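Local coordinates for protein 361aa long hypothetical D-aminopeptidase (Pyrococcus horikoshii, PDB 2DRH) that probably acts as an aminopeptidase of the peptidase S58 (DmpA) family and is assembled from four copies of its chain, at residues F72-Y77 and R261-L266; A188-E193 and V319-I324; V192-K197 and D305-P310. All coordinates share one frame; numbering follows the deposited sequence.

Contacts 1 and 2 are buried, whereas contact 3 is only partly buried, its centre about 24 Å from the centre of the chain against about 12 Å for the other two. Contacts 2 and 3 join the same elements, strand 184-193 and helix 309-328, and share Val192 and Glu193; their centres lie about 16 Å apart. Contact 1 sets the neighbouring helix 252-268 against another part of the same mixed sheet, and its helix segment packs directly on that of contact 2 through Ala262, Leu266, Val319 and Ile323. Contacts 1 and 3 are apolar and both reach the second subunit; contact 2 buries a salt bridge beside small alanines, untouched by any other chain.

Contact 1 (F72-Y77 and R261-L266); sequences FVMNGY and RAIVGL
Ile263 points from helix 252-268 at Phe72 and Met74, which stand where strand 65-73 gives way to strand 75-76. The break is a classic beta bulge, Met74 and Asn75 both facing Asp279 of strand 278-285, and the chain turns a corner at Met74, so this is helix-on-sheet packing at an irregular stretch of the sheet. Phe72 and Ile263 meet at about a right angle. The ring presents its edge, and Ile263 CG1 lies near the ring plane, 3.6 Å from Phe72 CE2. One face of the same ring is partly covered by the backbone just after it, with Met74 N 3.7 Å above the plane and offset toward the rim.

Met74 crosses Ile263 obliquely and packs against both of its methyls, CD1 and CG2. Ile263 CD1 sits 3.6 Å from Met74 CB, near the root of the methionine, while Ile263 CG2 touches its far end. The methionine reaches both because its chain bends at chi2 (59°), which curls the thioether round the isoleucine instead of carrying it straight past. On the helix side, a chi1 of -55° sets Ile263 CG1 opposite its carbonyl carbon and turns it to the phenyl edge. Regular helix bonding is broken at Ile263 and Val264, and Val264 N bonds Arg261 O, three residues back instead of four. Lys260 and Val264 of the second subunit pack on Phe72 and Met74, so the cluster also adjoins a subunit interface. At the tip of the methionine, Met74 CE lies 3.6 Å from Ile263 CG2, and SD is 3.9 Å from the same methyl.

Contact 2 (A188-E193 and V319-I324); sequences ASRIVE and VEEAII
Arg190 meets Glu321 end-on, with both terminal nitrogens directed at a single carboxylate oxygen. Arg190 NH2 donates to Glu321 OE1 at 2.7 Å, on the anti lone pair that faces away from the other oxygen. The second donor, Arg190 NH1, comes from above the carboxylate plane and lies 2.9 Å from Glu321 OE1. Neither bond is straight, as expected when two N-H groups converge on one atom. The flat groups are turned 49° against each other, so the pair is no coplanar two-oxygen bridge.

Beside the charges the backbones come close: Ala188 CA is 5.0 Å from Ala322 CA. The methyl Ala188 CB rests 4.0 Å from both Ala322 N and Glu321 CD, and the two alanine methyls, Ala188 CB and Ala322 CB, are 4.4 Å apart. This is helix-on-sheet packing, helix 309-328 lying along strand 184-193; the local axes approach to 7.4 Å and run nearly antiparallel, at 154°. The small side chains of Ala188 and Ala322 probably allow this close approach.

The next layer fixes the guanidinium. A bend at chi2 of Arg190 (-62°) folds the side chain back over its own strand. There Arg190 NH1 also donates to Ser189 O at 2.9 Å, the partner lying almost in the guanidinium plane. Arg190 NE forms a salt bridge with Glu317, one turn earlier on the helix, and NH2 also donates to Ile10 O in the N-terminal part of the chain. The other carboxylate oxygen, Glu321 OE2, accepts from the side-chain amides of Asn19 and Asn325, which should help to fix the rotation of the carboxylate. The guanidinium and these amide donors probably favour the ionised form of the buried Glu321.

Contact 3 (V192-K197 and D305-P310); sequences VEIEGK and DSVISP
The tip of the beta-hairpin formed by strands 184-193 and 198-207 leans on the start of helix 309-328, with Ile194 wedged against Val307 and Pro310. The hairpin closes through a two-residue turn, Glu195 and Gly196, whose positive phi and psi values lie close to a type I' turn. Ile194 N donates to Lys197 O at 2.8 Å, and the return bond, Lys197 N to Ile194 O, is weak.

Ile194 makes the largest share of the contact. Its CG2 methyl lies 3.8 Å from Val307 CG2 and 3.4 Å from Val307 O, so that one branch meets both a side chain and a carbonyl of the 3-10 segment 305-307. The other branch follows the same oxygen: Ile194 CD1 is 3.6 Å from Val307 O, while Ile194 CG1 passes 4.2 Å from Pro310 CB. A chi1 of -61° spreads the two branches in this way, CG1 opposite the carbonyl carbon and CG2 opposite the backbone N. Val307 turns CG2 to the isoleucine by placing that methyl between its own N and carbonyl carbon. Nearer the body of the sheet, Val192 CB lies 4.4 Å from Pro310 CB, a looser touch on the first turn of the helix.

Leu311 of that helix packs on both Val192 and Ile194, and Phe13 adjoins Val192 and Pro310. Beyond Val307 lies Lys295 of the fourth subunit, and Ser309 OG is hydrogen-bonded to Asn275 N of the second subunit, so the helix start also borders two other chains. Because the hairpin tip meets the helix start through aliphatic carbons and the carbonyl oxygens of Val307 and Pro310, their mutual placement rests on van der Waals fit and shape, without directional polar bonds between the two segments.

Contact 1 (F72-Y77 and R261-L266)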
loop_
_atom_site.group_PDB
_atom_site.type_symbol
_atom_site.label_atom_id
_atom_site.label_comp_id
_atom_site.label_asym_id
_atom_site.label_seq_id
_atom_site.Cartn_x
_atom_site.Cartn_y
_atom_site.Cartn_z
ATOM N N PHE A 72 8.227 -6.084 3.514
ATOM C CA PHE A 72 8.218 -5.281 2.305
ATOM C C PHE A 72 8.418 -6.132 1.056
ATOM O O PHE A 72 9.350 -6.934 0.973
ATOM C CB PHE A 72 9.318 -4.224 2.350
ATOM C CG PHE A 72 9.481 -3.468 1.056
ATOM C CD1 PHE A 72 8.452 -2.660 0.569
ATOM C CD2 PHE A 72 10.662 -3.570 0.319
ATOM C CE1 PHE A 72 8.600 -1.967 -0.625
ATOM C CE2 PHE A 72 10.820 -2.879 -0.880
ATOM C CZ PHE A 72 9.792 -2.079 -1.351
ATOM N N VAL A 73 7.531 -5.959 0.088
ATOM C CA VAL A 73 7.655 -6.693 -1.160
ATOM C C VAL A 73 8.325 -5.746 -2.142
ATOM O O VAL A 73 7.728 -4.744 -2.529
ATOM C CB VAL A 73 6.282 -7.098 -1.721
ATOM C CG1 VAL A 73 6.463 -7.871 -3.035
ATOM C CG2 VAL A 73 5.539 -7.959 -0.705
ATOM N N MET A 74 9.578 -6.029 -2.505
ATOM C CA MET A 74 10.280 -5.189 -3.469
ATOM C C MET A 74 9.729 -5.552 -4.855
ATOM O O MET A 74 9.385 -4.681 -5.649
ATOM C CB MET A 74 11.790 -5.437 -3.419
ATOM C CG MET A 74 12.569 -4.715 -4.521
ATOM S SD MET A 74 12.392 -2.915 -4.503
ATOM C CE MET A 74 13.840 -2.443 -5.398
ATOM N N ASN A 75 9.657 -6.848 -5.133
ATOM C CA ASN A 75 9.104 -7.327 -6.396
ATOM C C ASN A 75 8.277 -8.563 -6.086
ATOM O O ASN A 75 8.802 -9.582 -5.633
ATOM C CB ASN A 75 10.199 -7.653 -7.411
ATOM C CG ASN A 75 9.628 -7.962 -8.798
ATOM O OD1 ASN A 75 8.762 -7.242 -9.296
ATOM N ND2 ASN A 75 10.119 -9.025 -9.421
ATOM N N GLY A 76 6.973 -8.444 -6.326
ATOM C CA GLY A 76 6.039 -9.521 -6.055
ATOM C C GLY A 76 5.941 -10.716 -6.989
ATOM O O GLY A 76 4.886 -11.339 -7.062
ATOM N N TYR A 77 6.999 -11.050 -7.716
ATOM C CA TYR A 77 6.929 -12.235 -8.575
ATOM C C TYR A 77 7.303 -13.337 -7.601
ATOM O O TYR A 77 8.324 -14.006 -7.740
ATOM C CB TYR A 77 7.951 -12.159 -9.705
ATOM C CG TYR A 77 7.605 -13.072 -10.853
ATOM C CD1 TYR A 77 7.689 -14.454 -10.719
ATOM C CD2 TYR A 77 7.160 -12.552 -12.067
ATOM C CE1 TYR A 77 7.335 -15.301 -11.769
ATOM C CE2 TYR A 77 6.803 -13.386 -13.120
ATOM C CZ TYR A 77 6.894 -14.758 -12.966
ATOM O OH TYR A 77 6.551 -15.584 -14.013
ATOM N N ARG A 261 14.769 -1.465 4.309
ATOM C CA ARG A 261 16.195 -1.192 4.310
ATOM C C ARG A 261 17.015 -2.384 3.848
ATOM O O ARG A 261 18.176 -2.243 3.445
ATOM C CB ARG A 261 16.626 -0.730 5.710
ATOM C CG ARG A 261 15.921 0.549 6.156
ATOM C CD ARG A 261 16.085 1.652 5.104
ATOM N NE ARG A 261 15.510 2.933 5.509
ATOM C CZ ARG A 261 14.212 3.206 5.536
ATOM N NH1 ARG A 261 13.324 2.291 5.180
ATOM N NH2 ARG A 261 13.802 4.404 5.912
ATOM N N ALA A 262 16.406 -3.560 3.894
ATOM C CA ALA A 262 17.080 -4.767 3.449
ATOM C C ALA A 262 17.371 -4.671 1.951
ATOM O O ALA A 262 18.333 -5.261 1.459
ATOM C CB ALA A 262 16.210 -5.990 3.732
ATOM N N ILE A 263 16.544 -3.919 1.229
ATOM C CA ILE A 263 16.731 -3.769 -0.210
ATOM C C ILE A 263 17.985 -2.976 -0.533
ATOM O O ILE A 263 18.562 -3.122 -1.615
ATOM C CB ILE A 263 15.521 -3.080 -0.862
ATOM C CG1 ILE A 263 14.253 -3.851 -0.516
ATOM C CG2 ILE A 263 15.695 -3.041 -2.380
ATOM C CD1 ILE A 263 14.310 -5.319 -0.902
ATOM N N VAL A 264 18.413 -2.126 0.396
ATOM C CA VAL A 264 19.621 -1.356 0.160
ATOM C C VAL A 264 20.801 -2.330 0.056
ATOM O O VAL A 264 21.656 -2.194 -0.822
ATOM C CB VAL A 264 19.876 -0.344 1.295
ATOM C CG1 VAL A 264 21.172 0.413 1.031
ATOM C CG2 VAL A 264 18.715 0.636 1.386
ATOM N N GLY A 265 20.831 -3.321 0.946
ATOM C CA GLY A 265 21.897 -4.306 0.922
ATOM C C GLY A 265 21.832 -5.150 -0.342
ATOM O O GLY A 265 22.854 -5.454 -0.949
ATOM N N LEU A 266 20.623 -5.533 -0.735
ATOM C CA LEU A 266 20.426 -6.332 -1.938
ATOM C C LEU A 266 20.993 -5.602 -3.155
ATOM O O LEU A 266 21.795 -6.153 -3.900
ATOM C CB LEU A 266 18.929 -6.604 -2.141
ATOM C CG LEU A 266 18.432 -7.253 -3.444
ATOM C CD1 LEU A 266 19.126 -8.583 -3.657
ATOM C CD2 LEU A 266 16.915 -7.450 -3.376
#

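Contact 2 (A188-E193 and V319-I324)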
loop_
_atom_site.group_PDB
_atom_site.type_symbol
_atom_site.label_atom_id
_atom_site.label_comp_id
_atom_site.label_asym_id
_atom_site.label_seq_id
_atom_site.Cartn_x
_atom_site.Cartn_y
_atom_site.Cartn_z
ATOM N N ALA A 188 24.379 -13.105 8.615
ATOM C CA ALA A 188 25.312 -12.173 9.228
ATOM C C ALA A 188 24.554 -11.311 10.218
ATOM O O ALA A 188 23.328 -11.246 10.174
ATOM C CB ALA A 188 25.971 -11.296 8.158
ATOM N N SER A 189 25.282 -10.654 11.113
ATOM C CA SER A 189 24.656 -9.795 12.107
ATOM C C SER A 189 25.524 -8.576 12.352
ATOM O O SER A 189 26.704 -8.561 12.006
ATOM C CB SER A 189 24.461 -10.549 13.426
ATOM O OG SER A 189 25.708 -10.823 14.035
ATOM N N ARG A 190 24.925 -7.549 12.943
ATOM C CA ARG A 190 25.633 -6.315 13.252
ATOM C C ARG A 190 25.166 -5.806 14.601
ATOM O O ARG A 190 24.009 -5.994 14.975
ATOM C CB ARG A 190 25.353 -5.251 12.185
ATOM C CG ARG A 190 26.045 -5.503 10.859
ATOM C CD ARG A 190 27.562 -5.486 11.016
ATOM N NE ARG A 190 28.250 -5.566 9.730
ATOM C CZ ARG A 190 28.415 -6.680 9.025
ATOM N NH1 ARG A 190 27.946 -7.840 9.471
ATOM N NH2 ARG A 190 29.058 -6.632 7.865
ATOM N N ILE A 191 26.076 -5.167 15.329
ATOM C CA ILE A 191 25.775 -4.606 16.641
ATOM C C ILE A 191 25.760 -3.095 16.500
ATOM O O ILE A 191 26.601 -2.536 15.801
ATOM C CB ILE A 191 26.859 -4.991 17.672
ATOM C CG1 ILE A 191 26.910 -6.511 17.831
ATOM C CG2 ILE A 191 26.580 -4.316 19.006
ATOM C CD1 ILE A 191 25.621 -7.118 18.338
ATOM N N VAL A 192 24.809 -2.432 17.150
ATOM C CA VAL A 192 24.724 -0.973 17.085
ATOM C C VAL A 192 24.358 -0.401 18.452
ATOM O O VAL A 192 23.559 -0.988 19.189
ATOM C CB VAL A 192 23.658 -0.498 16.047
ATOM C CG1 VAL A 192 23.830 -1.259 14.734
ATOM C CG2 VAL A 192 22.251 -0.692 16.594
ATOM N N GLU A 193 24.942 0.741 18.796
ATOM C CA GLU A 193 24.629 1.358 20.076
ATOM C C GLU A 193 23.772 2.592 19.863
ATOM O O GLU A 193 24.153 3.505 19.132
ATOM C CB GLU A 193 25.905 1.732 20.844
ATOM C CG GLU A 193 25.604 2.299 22.227
ATOM C CD GLU A 193 26.837 2.438 23.104
ATOM O OE1 GLU A 193 27.401 1.403 23.524
ATOM O OE2 GLU A 193 27.239 3.587 23.375
ATOM N N VAL A 319 22.328 -7.560 5.481
ATOM C CA VAL A 319 21.819 -8.176 4.256
ATOM C C VAL A 319 22.910 -8.301 3.202
ATOM O O VAL A 319 23.083 -9.361 2.624
ATOM C CB VAL A 319 20.631 -7.376 3.663
ATOM C CG1 VAL A 319 20.303 -7.877 2.234
ATOM C CG2 VAL A 319 19.407 -7.539 4.558
ATOM N N GLU A 320 23.658 -7.228 2.965
ATOM C CA GLU A 320 24.713 -7.272 1.957
ATOM C C GLU A 320 25.717 -8.384 2.237
ATOM O O GLU A 320 26.047 -9.163 1.340
ATOM C CB GLU A 320 25.448 -5.928 1.858
ATOM C CG GLU A 320 26.480 -5.879 0.724
ATOM C CD GLU A 320 27.181 -4.528 0.593
ATOM O OE1 GLU A 320 26.599 -3.498 1.013
ATOM O OE2 GLU A 320 28.309 -4.496 0.050
ATOM N N GLU A 321 26.207 -8.465 3.474
ATOM C CA GLU A 321 27.164 -9.505 3.783
ATOM C C GLU A 321 26.494 -10.875 3.738
ATOM O O GLU A 321 27.080 -11.836 3.238
ATOM C CB GLU A 321 27.810 -9.290 5.160
ATOM C CG GLU A 321 29.147 -10.038 5.300
ATOM C CD GLU A 321 29.592 -10.245 6.743
ATOM O OE1 GLU A 321 29.602 -9.270 7.525
ATOM O OE2 GLU A 321 29.940 -11.393 7.090
ATOM N N ALA A 322 25.269 -10.963 4.251
ATOM C CA ALA A 322 24.550 -12.234 4.260
ATOM C C ALA A 322 24.431 -12.809 2.850
ATOM O O ALA A 322 24.523 -14.026 2.665
ATOM C CB ALA A 322 23.169 -12.061 4.869
ATOM N N ILE A 323 24.225 -11.942 1.864
ATOM C CA ILE A 323 24.111 -12.389 0.481
ATOM C C ILE A 323 25.447 -12.952 0.025
ATOM O O ILE A 323 25.510 -14.053 -0.526
ATOM C CB ILE A 323 23.696 -11.233 -0.459
ATOM C CG1 ILE A 323 22.256 -10.810 -0.145
ATOM C CG2 ILE A 323 23.827 -11.669 -1.926
ATOM C CD1 ILE A 323 21.788 -9.579 -0.900
ATOM N N ILE A 324 26.518 -12.200 0.262
ATOM C CA ILE A 324 27.846 -12.654 -0.129
ATOM C C ILE A 324 28.187 -13.987 0.558
ATOM O O ILE A 324 28.666 -14.924 -0.094
ATOM C CB ILE A 324 28.920 -11.587 0.212
ATOM C CG1 ILE A 324 28.627 -10.297 -0.561
ATOM C CG2 ILE A 324 30.310 -12.108 -0.110
ATOM C CD1 ILE A 324 28.411 -10.493 -2.061
#

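Contact 3 (V192-K197 and D305-P310)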
loop_
_atom_site.group_PDB
_atom_site.type_symbol
_atom_site.label_atom_id
_atom_site.label_comp_id
_atom_site.label_asym_id
_atom_site.label_seq_id
_atom_site.Cartn_x
_atom_site.Cartn_y
_atom_site.Cartn_z
ATOM N N VAL A 192 24.809 -2.432 17.150
ATOM C CA VAL A 192 24.724 -0.973 17.085
ATOM C C VAL A 192 24.358 -0.401 18.452
ATOM O O VAL A 192 23.559 -0.988 19.189
ATOM C CB VAL A 192 23.658 -0.498 16.047
ATOM C CG1 VAL A 192 23.830 -1.259 14.734
ATOM C CG2 VAL A 192 22.251 -0.692 16.594
ATOM N N GLU A 193 24.942 0.741 18.796
ATOM C CA GLU A 193 24.629 1.358 20.076
ATOM C C GLU A 193 23.772 2.592 19.863
ATOM O O GLU A 193 24.153 3.505 19.132
ATOM C CB GLU A 193 25.905 1.732 20.844
ATOM C CG GLU A 193 25.604 2.299 22.227
ATOM C CD GLU A 193 26.837 2.438 23.104
ATOM O OE1 GLU A 193 27.401 1.403 23.524
ATOM O OE2 GLU A 193 27.239 3.587 23.375
ATOM N N ILE A 194 22.603 2.604 20.496
ATOM C CA ILE A 194 21.682 3.724 20.379
ATOM C C ILE A 194 21.332 4.260 21.765
ATOM O O ILE A 194 20.704 3.575 22.572
ATOM C CB ILE A 194 20.389 3.306 19.651
ATOM C CG1 ILE A 194 20.726 2.838 18.231
ATOM C CG2 ILE A 194 19.415 4.469 19.605
ATOM C CD1 ILE A 194 19.543 2.259 17.487
ATOM N N GLU A 195 21.748 5.495 22.025
ATOM C CA GLU A 195 21.503 6.138 23.308
ATOM C C GLU A 195 21.998 5.268 24.458
ATOM O O GLU A 195 21.241 4.921 25.362
ATOM C CB GLU A 195 20.010 6.440 23.482
ATOM C CG GLU A 195 19.464 7.490 22.516
ATOM C CD GLU A 195 20.272 8.777 22.527
ATOM O OE1 GLU A 195 21.312 8.844 21.838
ATOM O OE2 GLU A 195 19.876 9.723 23.235
ATOM N N GLY A 196 23.275 4.904 24.397
ATOM C CA GLY A 196 23.879 4.094 25.440
ATOM C C GLY A 196 23.365 2.675 25.587
ATOM O O GLY A 196 23.474 2.089 26.662
ATOM N N LYS A 197 22.808 2.112 24.520
ATOM C CA LYS A 197 22.299 0.747 24.581
ATOM C C LYS A 197 22.706 -0.056 23.352
ATOM O O LYS A 197 22.670 0.444 22.227
ATOM C CB LYS A 197 20.774 0.751 24.720
ATOM C CG LYS A 197 20.280 1.443 25.980
ATOM C CD LYS A 197 20.912 0.827 27.225
ATOM C CE LYS A 197 20.562 1.612 28.478
ATOM N NZ LYS A 197 21.240 1.054 29.685
ATOM N N ASP A 305 11.434 7.114 16.315
ATOM C CA ASP A 305 11.961 7.070 14.956
ATOM C C ASP A 305 13.198 7.920 14.710
ATOM O O ASP A 305 14.033 7.583 13.881
ATOM C CB ASP A 305 10.862 7.454 13.962
ATOM C CG ASP A 305 9.818 6.374 13.825
ATOM O OD1 ASP A 305 10.152 5.299 13.293
ATOM O OD2 ASP A 305 8.669 6.586 14.262
ATOM N N SER A 306 13.327 9.015 15.447
ATOM C CA SER A 306 14.468 9.911 15.275
ATOM C C SER A 306 15.813 9.288 15.652
ATOM O O SER A 306 16.866 9.827 15.299
ATOM C CB SER A 306 14.265 11.183 16.101
ATOM O OG SER A 306 14.354 10.896 17.486
ATOM N N VAL A 307 15.798 8.161 16.356
ATOM C CA VAL A 307 17.060 7.541 16.749
ATOM C C VAL A 307 17.344 6.173 16.128
ATOM O O VAL A 307 18.302 5.507 16.525
ATOM C CB VAL A 307 17.156 7.385 18.295
ATOM C CG1 VAL A 307 16.838 8.713 18.976
ATOM C CG2 VAL A 307 16.223 6.295 18.771
ATOM N N ILE A 308 16.551 5.756 15.142
ATOM C CA ILE A 308 16.769 4.433 14.566
ATOM C C ILE A 308 17.513 4.296 13.243
ATOM O O ILE A 308 17.560 3.201 12.680
ATOM C CB ILE A 308 15.437 3.673 14.443
ATOM C CG1 ILE A 308 14.509 4.391 13.460
ATOM C CG2 ILE A 308 14.782 3.558 15.813
ATOM C CD1 ILE A 308 13.126 3.765 13.374
ATOM N N SER A 309 18.108 5.374 12.745
ATOM C CA SER A 309 18.833 5.294 11.478
ATOM C C SER A 309 19.959 4.257 11.534
ATOM O O SER A 309 20.239 3.576 10.536
ATOM C CB SER A 309 19.371 6.670 11.081
ATOM O OG SER A 309 18.297 7.549 10.783
ATOM N N PRO A 310 20.622 4.117 12.702
ATOM C CA PRO A 310 21.694 3.129 12.808
ATOM C C PRO A 310 21.153 1.732 12.504
ATOM O O PRO A 310 21.839 0.913 11.890
ATOM C CB PRO A 310 22.148 3.278 14.259
ATOM C CG PRO A 310 21.967 4.732 14.497
ATOM C CD PRO A 310 20.604 4.984 13.897
#